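Local coordinates for protein Two-component response regulator, LuxR family (Aurantimonas sp., PDB 3CZ5) that probably acts as a two-component response regulator of transcription, its phosphorylatable receiver domain, the part described here, governing a DNA-binding LuxR-type domain, at residues A[23-28]-A[117-122]; A[57-62]-A[103-108]; A[72-75]-A[81-84]. All blocks are in the same frame, centred on the assembly; numbering follows the deposited sequence.

Contact 1 of 3, residues A[23-28]-A[117-122]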
ATOM      1  N   ARG A  23       0.154  13.061   7.206  1.00 23.50           N
ATOM      2  CA  ARG A  23      -0.011  14.472   6.901  1.00 23.66           C
ATOM      3  C   ARG A  23       0.212  14.714   5.426  1.00 23.12           C
ATOM      4  O   ARG A  23      -0.342  15.633   4.857  1.00 24.21           O
ATOM      5  CB  ARG A  23       0.854  15.336   7.807  1.00 23.71           C
ATOM      6  CG  ARG A  23       0.570  15.010   9.280  1.00 38.42           C
ATOM      7  CD  ARG A  23       1.582  15.633  10.268  1.00 26.43           C
ATOM      8  NE  ARG A  23       1.540  17.098  10.261  1.00 39.15           N
ATOM      9  CZ  ARG A  23       2.578  17.870  10.589  1.00 28.58           C
ATOM     10  NH1 ARG A  23       3.736  17.302  10.979  1.00 39.48           N
ATOM     11  NH2 ARG A  23       2.455  19.204  10.564  1.00 39.47           N
ATOM     12  N   LEU A  24       0.998  13.873   4.786  1.00 21.74           N
ATOM     13  CA  LEU A  24       1.169  14.040   3.357  1.00 21.84           C
ATOM     14  C   LEU A  24      -0.095  13.629   2.655  1.00 21.51           C
ATOM     15  O   LEU A  24      -0.609  14.349   1.843  1.00 21.23           O
ATOM     16  CB  LEU A  24       2.297  13.166   2.805  1.00 21.61           C
ATOM     17  CG  LEU A  24       2.834  13.587   1.445  1.00 18.23           C
ATOM     18  CD1 LEU A  24       3.217  15.025   1.478  1.00 21.10           C
ATOM     19  CD2 LEU A  24       4.016  12.778   1.116  1.00 20.81           C
ATOM     20  N   ILE A  25      -0.602  12.464   2.985  1.00 21.47           N
ATOM     21  CA  ILE A  25      -1.786  12.008   2.325  1.00 22.06           C
ATOM     22  C   ILE A  25      -2.941  12.976   2.489  1.00 23.43           C
ATOM     23  O   ILE A  25      -3.812  13.095   1.578  1.00 25.55           O
ATOM     24  CB  ILE A  25      -2.236  10.665   2.851  1.00 21.11           C
ATOM     25  CG1 ILE A  25      -1.079   9.668   2.780  1.00 25.79           C
ATOM     26  CG2 ILE A  25      -3.303  10.113   1.967  1.00 24.92           C
ATOM     27  CD1 ILE A  25      -1.487   8.264   2.760  1.00 18.39           C
ATOM     28  N   GLU A  26      -2.977  13.679   3.619  1.00 21.20           N
ATOM     29  CA  GLU A  26      -4.176  14.467   3.878  1.00 18.84           C
ATOM     30  C   GLU A  26      -4.119  15.848   3.302  1.00 18.70           C
ATOM     31  O   GLU A  26      -5.046  16.618   3.446  1.00 17.81           O
ATOM     32  CB  GLU A  26      -4.535  14.515   5.334  1.00 17.71           C
ATOM     33  CG  GLU A  26      -5.100  13.244   5.828  1.00 30.66           C
ATOM     34  CD  GLU A  26      -5.471  13.382   7.270  1.00 21.23           C
ATOM     35  OE1 GLU A  26      -5.302  14.536   7.733  1.00 30.71           O
ATOM     36  OE2 GLU A  26      -5.959  12.391   7.906  1.00 30.98           O
ATOM     37  N   ARG A  27      -3.054  16.163   2.600  1.00 20.77           N
ATOM     38  CA  ARG A  27      -3.008  17.464   1.930  1.00 22.78           C
ATOM     39  C   ARG A  27      -3.828  17.358   0.644  1.00 23.25           C
ATOM     40  O   ARG A  27      -4.217  18.380   0.059  1.00 23.94           O
ATOM     41  CB  ARG A  27      -1.577  17.934   1.666  1.00 24.13           C
ATOM     42  CG  ARG A  27      -0.646  17.739   2.908  1.00 51.86           C
ATOM     43  CD  ARG A  27       0.747  18.397   2.756  1.00 28.11           C
ATOM     44  NE  ARG A  27       1.346  18.855   4.028  1.00 53.05           N
ATOM     45  CZ  ARG A  27       2.366  18.250   4.667  1.00 30.71           C
ATOM     46  NH1 ARG A  27       2.913  17.138   4.147  1.00 53.59           N
ATOM     47  NH2 ARG A  27       2.854  18.754   5.805  1.00 52.68           N
ATOM     48  N   ARG A  28      -4.117  16.128   0.222  1.00 22.43           N
ATOM     49  CA  ARG A  28      -4.996  15.940  -0.899  1.00 22.89           C
ATOM     50  C   ARG A  28      -6.368  15.924  -0.271  1.00 23.92           C
ATOM     51  O   ARG A  28      -6.691  14.996   0.440  1.00 23.93           O
ATOM     52  CB  ARG A  28      -4.640  14.656  -1.638  1.00 23.11           C
ATOM     53  CG  ARG A  28      -5.736  13.790  -2.222  1.00  8.36           C
ATOM     54  CD  ARG A  28      -6.869  14.515  -2.977  1.00 24.12           C
ATOM     55  NE  ARG A  28      -7.413  13.805  -4.155  1.00  7.97           N
ATOM     56  CZ  ARG A  28      -8.703  13.518  -4.326  1.00 23.98           C
ATOM     57  NH1 ARG A  28      -9.604  13.859  -3.392  1.00  7.26           N
ATOM     58  NH2 ARG A  28      -9.086  12.881  -5.430  1.00  7.53           N
ATOM     59  N   GLN A 117      -0.667  10.155  -5.763  1.00 24.11           N
ATOM     60  CA  GLN A 117      -0.984   9.611  -7.098  1.00 24.68           C
ATOM     61  C   GLN A 117      -1.401   8.127  -7.113  1.00 22.31           C
ATOM     62  O   GLN A 117      -2.505   7.777  -7.594  1.00 22.28           O
ATOM     63  CB  GLN A 117       0.211   9.745  -8.036  1.00 27.39           C
ATOM     64  CG  GLN A 117       0.781  11.082  -8.129  1.00 62.07           C
ATOM     65  CD  GLN A 117       0.060  11.790  -9.173  1.00 30.42           C
ATOM     66  OE1 GLN A 117      -0.473  11.152 -10.095  1.00 62.53           O
ATOM     67  NE2 GLN A 117      -0.007  13.126  -9.066  1.00 62.84           N
ATOM     68  N   ALA A 118      -0.511   7.253  -6.642  1.00 19.66           N
ATOM     69  CA  ALA A 118      -0.867   5.838  -6.504  1.00 17.55           C
ATOM     70  C   ALA A 118      -2.227   5.675  -5.814  1.00 15.85           C
ATOM     71  O   ALA A 118      -3.183   5.174  -6.392  1.00 15.38           O
ATOM     72  CB  ALA A 118       0.176   5.136  -5.714  1.00 17.96           C
ATOM     73  N   ILE A 119      -2.333   6.088  -4.570  1.00 15.55           N
ATOM     74  CA  ILE A 119      -3.649   6.055  -3.936  1.00 17.88           C
ATOM     75  C   ILE A 119      -4.812   6.531  -4.901  1.00 19.91           C
ATOM     76  O   ILE A 119      -5.877   5.881  -4.987  1.00 19.38           O
ATOM     77  CB  ILE A 119      -3.636   6.960  -2.728  1.00 17.62           C
ATOM     78  CG1 ILE A 119      -2.781   6.365  -1.646  1.00 16.95           C
ATOM     79  CG2 ILE A 119      -5.033   7.236  -2.191  1.00 15.10           C
ATOM     80  CD1 ILE A 119      -2.537   7.363  -0.513  1.00 18.46           C
ATOM     81  N   GLU A 120      -4.587   7.671  -5.565  1.00 21.89           N
ATOM     82  CA  GLU A 120      -5.526   8.268  -6.490  1.00 25.21           C
ATOM     83  C   GLU A 120      -5.923   7.291  -7.590  1.00 27.90           C
ATOM     84  O   GLU A 120      -7.122   7.080  -7.839  1.00 30.25           O
ATOM     85  CB  GLU A 120      -4.936   9.503  -7.164  1.00 25.61           C
ATOM     86  CG  GLU A 120      -4.445  10.550  -6.193  1.00 25.32           C
ATOM     87  CD  GLU A 120      -4.803  11.996  -6.616  1.00 27.42           C
ATOM     88  OE1 GLU A 120      -5.601  12.643  -5.862  1.00 25.20           O
ATOM     89  OE2 GLU A 120      -4.287  12.470  -7.686  1.00 25.11           O
ATOM     90  N   ALA A 121      -4.927   6.706  -8.245  1.00 27.09           N
ATOM     91  CA  ALA A 121      -5.146   5.752  -9.339  1.00 25.92           C
ATOM     92  C   ALA A 121      -5.740   4.454  -8.946  1.00 25.43           C
ATOM     93  O   ALA A 121      -6.374   3.817  -9.784  1.00 26.05           O
ATOM     94  CB  ALA A 121      -3.871   5.430  -9.996  1.00 25.77           C
ATOM     95  N   ILE A 122      -5.420   3.983  -7.743  1.00 24.92           N
ATOM     96  CA  ILE A 122      -5.958   2.714  -7.281  1.00 25.13           C
ATOM     97  C   ILE A 122      -7.478   2.892  -7.112  1.00 25.37           C
ATOM     98  O   ILE A 122      -8.304   2.032  -7.541  1.00 24.15           O
ATOM     99  CB  ILE A 122      -5.314   2.265  -5.975  1.00 25.79           C
ATOM    100  CG1 ILE A 122      -4.127   1.382  -6.274  1.00  8.86           C
ATOM    101  CG2 ILE A 122      -6.221   1.376  -5.236  1.00  5.31           C
ATOM    102  CD1 ILE A 122      -2.943   1.619  -5.308  1.00 27.69           C
TER
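Arg28 NE and Glu120 OE1, 2.7 Å apart, form the salt bridge that ties the turn after helix 15-25 to helix 114-122 on one side of the sheet in this CheY-like receiver domain. The hydrogen bond is nearly straight, with an N-H...O angle of 165°. OE1 lies close to the guanidinium plane, at its NE edge, and is approached nearly along its own C-O axis. The guanidinium and carboxylate planes stand almost perpendicular, 88° apart, and the pairing is single-pronged: Arg28 NH2 is 3.5 Å from Glu120 OE1 and is hydrogen-bonded to Ser4 OG. A type I turn, Ile25 to Arg28, leads out of the helix and points Arg28 at its partner, while Glu120 reaches across through a chain bent at chi2 (-138°). Deeper in, the two helices meet through isoleucines whose side chains cross at about a right angle. Tyr31, on the edge strand 31-37, touches Ile25, Ile119 and Glu120, and so borders both the apolar and the charged part. Ile119 also rests on Leu83 of the sheet. Ile119 CD1 sits against two methyls of Ile25, CG2 at 3.8 Å and CD1 at 3.6 Å.

Contact 2 of 3, residues A[57-62]-A[103-108]; sequences MDLTLP and SGYVTK. With PO4 (phosphate ion), chain E.
Tyr105 and Lys108, on and just after strand 104-107, face the loop that carries Asp58, the predicted phosphorylation site of this receiver domain, at the C-terminal end of its parallel sheet. Tyr105 comes first. With CG anti to the backbone N (chi1 -175°), its ring reaches out until Tyr105 OH lies 3.9 Å from Leu59 CD2; Leu59 CD1 approaches the ring obliquely. The hydroxyl is hydrogen-bonded to His88 O, and Phe93, Ala94, Ala97 and Phe98 of helix 91-99 touch the same side chain. At the strand's end comes Lys108, whose long chain turns at chi4 (145°) and brings NZ within hydrogen-bonding distance of two oxygens. One is Asp58 OD1, 2.9 Å from Lys108 NZ in a salt bridge in which NZ stands above the carboxylate plane, about 50° out of it. The other is O2 of a phosphate ion, 2.7 Å from Lys108 NZ. This ion, probably from the crystallisation liquor, sits beside an unmodified Asp58 and may mimic the phosphoryl group; Thr86 OG1 also binds it. Two successive backbone amides converge on its O3: Leu59 N at 2.8 Å and Thr60 N at 3.1 Å.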
ATOM      1  N   MET A  57       0.248  -0.043   3.227  1.00 21.89           N
ATOM      2  CA  MET A  57       1.022  -0.962   4.141  1.00 19.31           C
ATOM      3  C   MET A  57       2.527  -1.055   3.848  1.00 17.54           C
ATOM      4  O   MET A  57       2.887  -1.090   2.678  1.00 18.31           O
ATOM      5  CB  MET A  57       0.444  -2.380   3.977  1.00 16.94           C
ATOM      6  CG  MET A  57       0.208  -2.973   5.287  1.00 27.76           C
ATOM      7  SD  MET A  57      -0.606  -4.507   5.396  1.00 13.53           S
ATOM      8  CE  MET A  57       0.253  -4.893   6.861  1.00 27.15           C
ATOM      9  N   ASP A  58       3.394  -1.137   4.861  1.00 15.07           N
ATOM     10  CA  ASP A  58       4.751  -1.497   4.607  1.00 15.93           C
ATOM     11  C   ASP A  58       4.856  -2.917   4.003  1.00 18.18           C
ATOM     12  O   ASP A  58       3.942  -3.771   4.071  1.00 18.27           O
ATOM     13  CB  ASP A  58       5.479  -1.628   5.902  1.00 17.24           C
ATOM     14  CG  ASP A  58       5.757  -0.321   6.551  1.00 54.59           C
ATOM     15  OD1 ASP A  58       5.387   0.751   5.964  1.00 19.13           O
ATOM     16  OD2 ASP A  58       6.374  -0.412   7.660  1.00 20.36           O
ATOM     17  N   LEU A  59       6.012  -3.225   3.458  1.00 19.16           N
ATOM     18  CA  LEU A  59       6.237  -4.585   3.069  1.00 20.30           C
ATOM     19  C   LEU A  59       6.783  -5.297   4.305  1.00 21.63           C
ATOM     20  O   LEU A  59       6.629  -6.512   4.489  1.00 21.98           O
ATOM     21  CB  LEU A  59       7.279  -4.588   1.989  1.00 20.46           C
ATOM     22  CG  LEU A  59       7.657  -5.969   1.486  1.00 21.75           C
ATOM     23  CD1 LEU A  59       6.560  -6.541   0.581  1.00 18.90           C
ATOM     24  CD2 LEU A  59       8.972  -5.783   0.708  1.00 20.55           C
ATOM     25  N   THR A  60       7.407  -4.513   5.166  1.00 22.04           N
ATOM     26  CA  THR A  60       8.137  -5.056   6.252  1.00 23.61           C
ATOM     27  C   THR A  60       7.444  -4.662   7.524  1.00 26.63           C
ATOM     28  O   THR A  60       7.267  -3.454   7.791  1.00 28.58           O
ATOM     29  CB  THR A  60       9.569  -4.567   6.264  1.00 22.61           C
ATOM     30  OG1 THR A  60      10.134  -4.818   4.986  1.00 37.90           O
ATOM     31  CG2 THR A  60      10.358  -5.360   7.259  1.00 37.63           C
ATOM     32  N   LEU A  61       7.079  -5.677   8.326  1.00 25.75           N
ATOM     33  CA  LEU A  61       6.296  -5.433   9.514  1.00 23.63           C
ATOM     34  C   LEU A  61       6.780  -6.295  10.663  1.00 23.30           C
ATOM     35  O   LEU A  61       7.255  -7.420  10.454  1.00 23.71           O
ATOM     36  CB  LEU A  61       4.835  -5.731   9.189  1.00 22.06           C
ATOM     37  CG  LEU A  61       4.048  -4.755   8.311  1.00 13.50           C
ATOM     38  CD1 LEU A  61       2.635  -5.258   8.152  1.00 18.93           C
ATOM     39  CD2 LEU A  61       4.091  -3.482   9.103  1.00 19.57           C
ATOM     40  N   PRO A  62       6.687  -5.766  11.895  1.00 22.50           N
ATOM     41  CA  PRO A  62       7.071  -6.639  13.002  1.00 21.95           C
ATOM     42  C   PRO A  62       5.997  -7.761  12.995  1.00 23.55           C
ATOM     43  O   PRO A  62       4.770  -7.481  13.196  1.00 25.08           O
ATOM     44  CB  PRO A  62       7.049  -5.726  14.226  1.00 20.04           C
ATOM     45  CG  PRO A  62       6.035  -4.663  13.878  1.00 41.72           C
ATOM     46  CD  PRO A  62       5.916  -4.589  12.326  1.00 22.14           C
ATOM     47  N   SER A 103      -2.984  -3.959  -5.033  1.00 21.39           N
ATOM     48  CA  SER A 103      -3.284  -3.280  -6.261  1.00 20.34           C
ATOM     49  C   SER A 103      -2.256  -2.236  -6.581  1.00 16.29           C
ATOM     50  O   SER A 103      -2.366  -1.523  -7.522  1.00 24.23           O
ATOM     51  CB  SER A 103      -4.637  -2.628  -6.187  1.00 23.35           C
ATOM     52  OG  SER A 103      -5.382  -3.198  -5.176  1.00 21.44           O
ATOM     53  N   GLY A 104      -1.241  -2.138  -5.775  1.00 23.42           N
ATOM     54  CA  GLY A 104      -0.259  -1.064  -6.021  1.00 22.41           C
ATOM     55  C   GLY A 104       1.056  -1.394  -5.327  1.00 22.84           C
ATOM     56  O   GLY A 104       1.074  -2.022  -4.287  1.00 23.38           O
ATOM     57  N   TYR A 105       2.198  -1.016  -5.874  1.00 22.74           N
ATOM     58  CA  TYR A 105       3.417  -1.274  -5.100  1.00 21.79           C
ATOM     59  C   TYR A 105       4.258  -0.084  -5.383  1.00 22.06           C
ATOM     60  O   TYR A 105       4.661   0.119  -6.541  1.00 21.07           O
ATOM     61  CB  TYR A 105       4.091  -2.510  -5.593  1.00 21.65           C
ATOM     62  CG  TYR A 105       5.257  -2.906  -4.817  1.00 30.51           C
ATOM     63  CD1 TYR A 105       5.233  -4.009  -3.989  1.00 23.01           C
ATOM     64  CD2 TYR A 105       6.394  -2.177  -4.882  1.00 23.66           C
ATOM     65  CE1 TYR A 105       6.339  -4.371  -3.262  1.00 31.35           C
ATOM     66  CE2 TYR A 105       7.522  -2.530  -4.153  1.00 31.89           C
ATOM     67  CZ  TYR A 105       7.496  -3.627  -3.353  1.00 23.94           C
ATOM     68  OH  TYR A 105       8.668  -3.945  -2.665  1.00 32.32           O
ATOM     69  N   VAL A 106       4.466   0.747  -4.344  1.00 22.79           N
ATOM     70  CA  VAL A 106       5.141   2.044  -4.521  1.00 22.92           C
ATOM     71  C   VAL A 106       6.389   2.133  -3.650  1.00 24.14           C
ATOM     72  O   VAL A 106       6.389   1.558  -2.578  1.00 26.81           O
ATOM     73  CB  VAL A 106       4.208   3.146  -4.171  1.00 22.15           C
ATOM     74  CG1 VAL A 106       4.970   4.323  -3.730  1.00 17.79           C
ATOM     75  CG2 VAL A 106       3.332   3.483  -5.409  1.00 18.35           C
ATOM     76  N   THR A 107       7.472   2.774  -4.093  1.00 22.69           N
ATOM     77  CA  THR A 107       8.666   2.806  -3.260  1.00 22.77           C
ATOM     78  C   THR A 107       8.863   4.136  -2.515  1.00 24.43           C
ATOM     79  O   THR A 107       8.607   5.205  -3.013  1.00 25.05           O
ATOM     80  CB  THR A 107       9.955   2.462  -3.982  1.00 22.31           C
ATOM     81  OG1 THR A 107      10.287   3.487  -4.940  1.00 27.75           O
ATOM     82  CG2 THR A 107       9.797   1.146  -4.621  1.00 25.82           C
ATOM     83  N   LYS A 108       9.329   4.027  -1.285  1.00 24.94           N
ATOM     84  CA  LYS A 108       9.419   5.135  -0.391  1.00 25.04           C
ATOM     85  C   LYS A 108      10.483   6.157  -0.780  1.00 26.34           C
ATOM     86  O   LYS A 108      10.441   7.277  -0.294  1.00 26.50           O
ATOM     87  CB  LYS A 108       9.668   4.630   1.011  1.00 24.76           C
ATOM     88  CG  LYS A 108       8.394   4.223   1.684  1.00 26.23           C
ATOM     89  CD  LYS A 108       8.578   3.767   3.121  1.00 25.32           C
ATOM     90  CE  LYS A 108       7.228   3.775   3.751  1.00 24.90           C
ATOM     91  NZ  LYS A 108       7.160   2.688   4.677  1.00 26.57           N
TER
HETATM   92  P   PO4 E 201       9.210  -0.943   4.744  1.00 16.77           P
HETATM   93  O1  PO4 E 201      10.669  -1.104   4.496  1.00 19.64           O
HETATM   94  O2  PO4 E 201       8.665   0.466   4.676  1.00 18.64           O
HETATM   95  O3  PO4 E 201       8.420  -1.845   3.839  1.00 19.56           O
HETATM   96  O4  PO4 E 201       9.245  -1.557   6.119  1.00 20.71           O

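Contact 3 of 3, residues A[72-75]-A[81-84]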
ATOM      1  N   HIS A  72      -4.310 -12.157   3.853  1.00 26.77           N
ATOM      2  CA  HIS A  72      -5.349 -12.373   4.882  1.00 26.18           C
ATOM      3  C   HIS A  72      -6.564 -11.543   4.596  1.00 22.82           C
ATOM      4  O   HIS A  72      -7.672 -12.014   4.649  1.00 22.25           O
ATOM      5  CB  HIS A  72      -4.856 -12.080   6.294  1.00 28.76           C
ATOM      6  CG  HIS A  72      -4.391 -13.302   6.990  1.00 32.87           C
ATOM      7  ND1 HIS A  72      -3.068 -13.718   6.982  1.00 31.89           N
ATOM      8  CD2 HIS A  72      -5.081 -14.259   7.641  1.00 31.49           C
ATOM      9  CE1 HIS A  72      -2.955 -14.868   7.616  1.00 31.29           C
ATOM     10  NE2 HIS A  72      -4.163 -15.223   8.026  1.00 34.57           N
ATOM     11  N   ILE A  73      -6.339 -10.288   4.277  1.00 19.74           N
ATOM     12  CA  ILE A  73      -7.409  -9.381   4.129  1.00 16.18           C
ATOM     13  C   ILE A  73      -8.256  -9.724   2.904  1.00 16.68           C
ATOM     14  O   ILE A  73      -9.458  -9.691   2.935  1.00 16.77           O
ATOM     15  CB  ILE A  73      -6.844  -8.026   3.982  1.00 12.61           C
ATOM     16  CG1 ILE A  73      -6.297  -7.539   5.333  1.00 10.96           C
ATOM     17  CG2 ILE A  73      -7.894  -7.146   3.378  1.00 12.35           C
ATOM     18  CD1 ILE A  73      -5.792  -6.013   5.391  1.00  7.00           C
ATOM     19  N   ARG A  74      -7.608 -10.074   1.825  1.00 17.95           N
ATOM     20  CA  ARG A  74      -8.272 -10.444   0.590  1.00 18.30           C
ATOM     21  C   ARG A  74      -9.075 -11.714   0.737  1.00 20.45           C
ATOM     22  O   ARG A  74     -10.017 -11.994  -0.022  1.00 20.38           O
ATOM     23  CB  ARG A  74      -7.206 -10.624  -0.452  1.00 17.42           C
ATOM     24  CG  ARG A  74      -6.561  -9.279  -0.773  1.00 21.55           C
ATOM     25  CD  ARG A  74      -6.573  -9.208  -2.224  1.00 19.60           C
ATOM     26  NE  ARG A  74      -7.416  -8.153  -2.757  1.00 23.40           N
ATOM     27  CZ  ARG A  74      -7.935  -8.145  -3.980  1.00 20.71           C
ATOM     28  NH1 ARG A  74      -7.780  -9.207  -4.781  1.00 21.88           N
ATOM     29  NH2 ARG A  74      -8.623  -7.075  -4.357  1.00 21.96           N
ATOM     30  N   GLN A  75      -8.692 -12.512   1.714  1.00 22.43           N
ATOM     31  CA  GLN A  75      -9.337 -13.766   1.888  1.00 23.84           C
ATOM     32  C   GLN A  75     -10.698 -13.456   2.504  1.00 24.80           C
ATOM     33  O   GLN A  75     -11.662 -14.170   2.237  1.00 26.36           O
ATOM     34  CB  GLN A  75      -8.503 -14.644   2.787  1.00 25.35           C
ATOM     35  CG  GLN A  75      -8.888 -16.085   2.733  1.00 58.13           C
ATOM     36  CD  GLN A  75      -7.753 -17.028   3.197  1.00 30.31           C
ATOM     37  OE1 GLN A  75      -6.572 -16.858   2.809  1.00 57.93           O
ATOM     38  NE2 GLN A  75      -8.126 -18.063   4.008  1.00 58.28           N
ATOM     39  N   ARG A  81      -8.723  -3.106  -1.600  1.00 22.73           N
ATOM     40  CA  ARG A  81      -7.686  -2.351  -2.250  1.00 23.36           C
ATOM     41  C   ARG A  81      -6.461  -2.070  -1.316  1.00 25.37           C
ATOM     42  O   ARG A  81      -6.506  -1.149  -0.461  1.00 27.54           O
ATOM     43  CB  ARG A  81      -8.294  -1.059  -2.796  1.00 22.66           C
ATOM     44  CG  ARG A  81      -9.137  -1.268  -4.001  1.00 35.79           C
ATOM     45  CD  ARG A  81     -10.154  -0.186  -4.132  1.00 23.92           C
ATOM     46  NE  ARG A  81     -10.571   0.029  -5.546  1.00 38.77           N
ATOM     47  CZ  ARG A  81     -11.665   0.720  -5.955  1.00 27.12           C
ATOM     48  NH1 ARG A  81     -12.496   1.254  -5.042  1.00 38.62           N
ATOM     49  NH2 ARG A  81     -11.930   0.858  -7.258  1.00 37.56           N
ATOM     50  N   ILE A  82      -5.368  -2.815  -1.497  1.00 23.84           N
ATOM     51  CA  ILE A  82      -4.151  -2.556  -0.727  1.00 23.60           C
ATOM     52  C   ILE A  82      -2.981  -1.992  -1.531  1.00 23.47           C
ATOM     53  O   ILE A  82      -2.640  -2.540  -2.579  1.00 25.16           O
ATOM     54  CB  ILE A  82      -3.624  -3.864  -0.032  1.00 24.83           C
ATOM     55  CG1 ILE A  82      -4.681  -4.460   0.908  1.00  7.09           C
ATOM     56  CG2 ILE A  82      -2.311  -3.595   0.726  1.00  7.21           C
ATOM     57  CD1 ILE A  82      -5.511  -5.452   0.235  1.00 25.68           C
ATOM     58  N   LEU A  83      -2.331  -0.936  -1.037  1.00 21.79           N
ATOM     59  CA  LEU A  83      -1.160  -0.340  -1.702  1.00 19.92           C
ATOM     60  C   LEU A  83       0.067  -0.685  -0.884  1.00 21.09           C
ATOM     61  O   LEU A  83       0.221  -0.208   0.225  1.00 22.52           O
ATOM     62  CB  LEU A  83      -1.323   1.158  -1.771  1.00 18.58           C
ATOM     63  CG  LEU A  83      -0.098   2.038  -2.042  1.00 20.85           C
ATOM     64  CD1 LEU A  83       0.560   1.723  -3.311  1.00 21.73           C
ATOM     65  CD2 LEU A  83      -0.447   3.500  -2.286  1.00 19.96           C
ATOM     66  N   ILE A  84       0.928  -1.571  -1.346  1.00 20.32           N
ATOM     67  CA  ILE A  84       2.163  -1.736  -0.614  1.00 18.38           C
ATOM     68  C   ILE A  84       3.008  -0.496  -0.877  1.00 20.37           C
ATOM     69  O   ILE A  84       3.129  -0.056  -2.072  1.00 22.52           O
ATOM     70  CB  ILE A  84       3.000  -2.809  -1.107  1.00 15.91           C
ATOM     71  CG1 ILE A  84       2.373  -4.190  -0.865  1.00 29.89           C
ATOM     72  CG2 ILE A  84       4.307  -2.648  -0.339  1.00 29.85           C
ATOM     73  CD1 ILE A  84       1.321  -4.268   0.216  1.00 14.98           C
TER
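Ile82 places its CD1 methyl against helix 66-76, where it meets both Ile73 and Arg74, joining the helix to strand 82-86 within the beta-alpha-beta unit begun by strand 54-57. On the buried side the contact is purely aliphatic: Ile73 CG2 lies 4.3 Å from Ile82 CD1. Both residues point at each other from their backbones, and Thr70 of helix 66-76 and Val55 of strand 54-57 also touch Ile82, adding to the packing on this side. On the more open side the partner is the stem of Arg74, whose CG stands 4.1 Å from Ile82 CD1. Arg74 and Ile82 run side by side, pointing opposite ways. Arg74 begins with CG anti to the carbonyl carbon (chi1 -68°), then bends at chi2 and chi3, which carries its guanidinium beyond the isoleucine to a hydrogen bond from NH2 to Ala80 O. The chemistry thus divides along one side chain: the methylenes of Arg74 extend the apolar packing, while its charged end finds a backbone carbonyl in the connection leading into the strand.

Overall arrangement
Contact 3 is the buried one and wholly apolar across its segments; contacts 1 and 2 are partly buried and each combines one salt bridge with hydrophobic packing. Their charges serve different places: in contact 1 a pair joins a helix to the turn after another near the domain surface, whereas in contact 2 the lysine and aspartate belong to the phosphate-bearing site at the C-terminal end of the sheet. Contacts 2 and 3 share the sheet, since strands 82-86 and 104-107 are neighbours, and Val106 N lies 2.8 Å from Ile84 O. Contacts 1 and 3 fall on opposite sides of the chain's centre, yet Leu83 of 81-84 packs against Ala118 and Ile119 of 117-122.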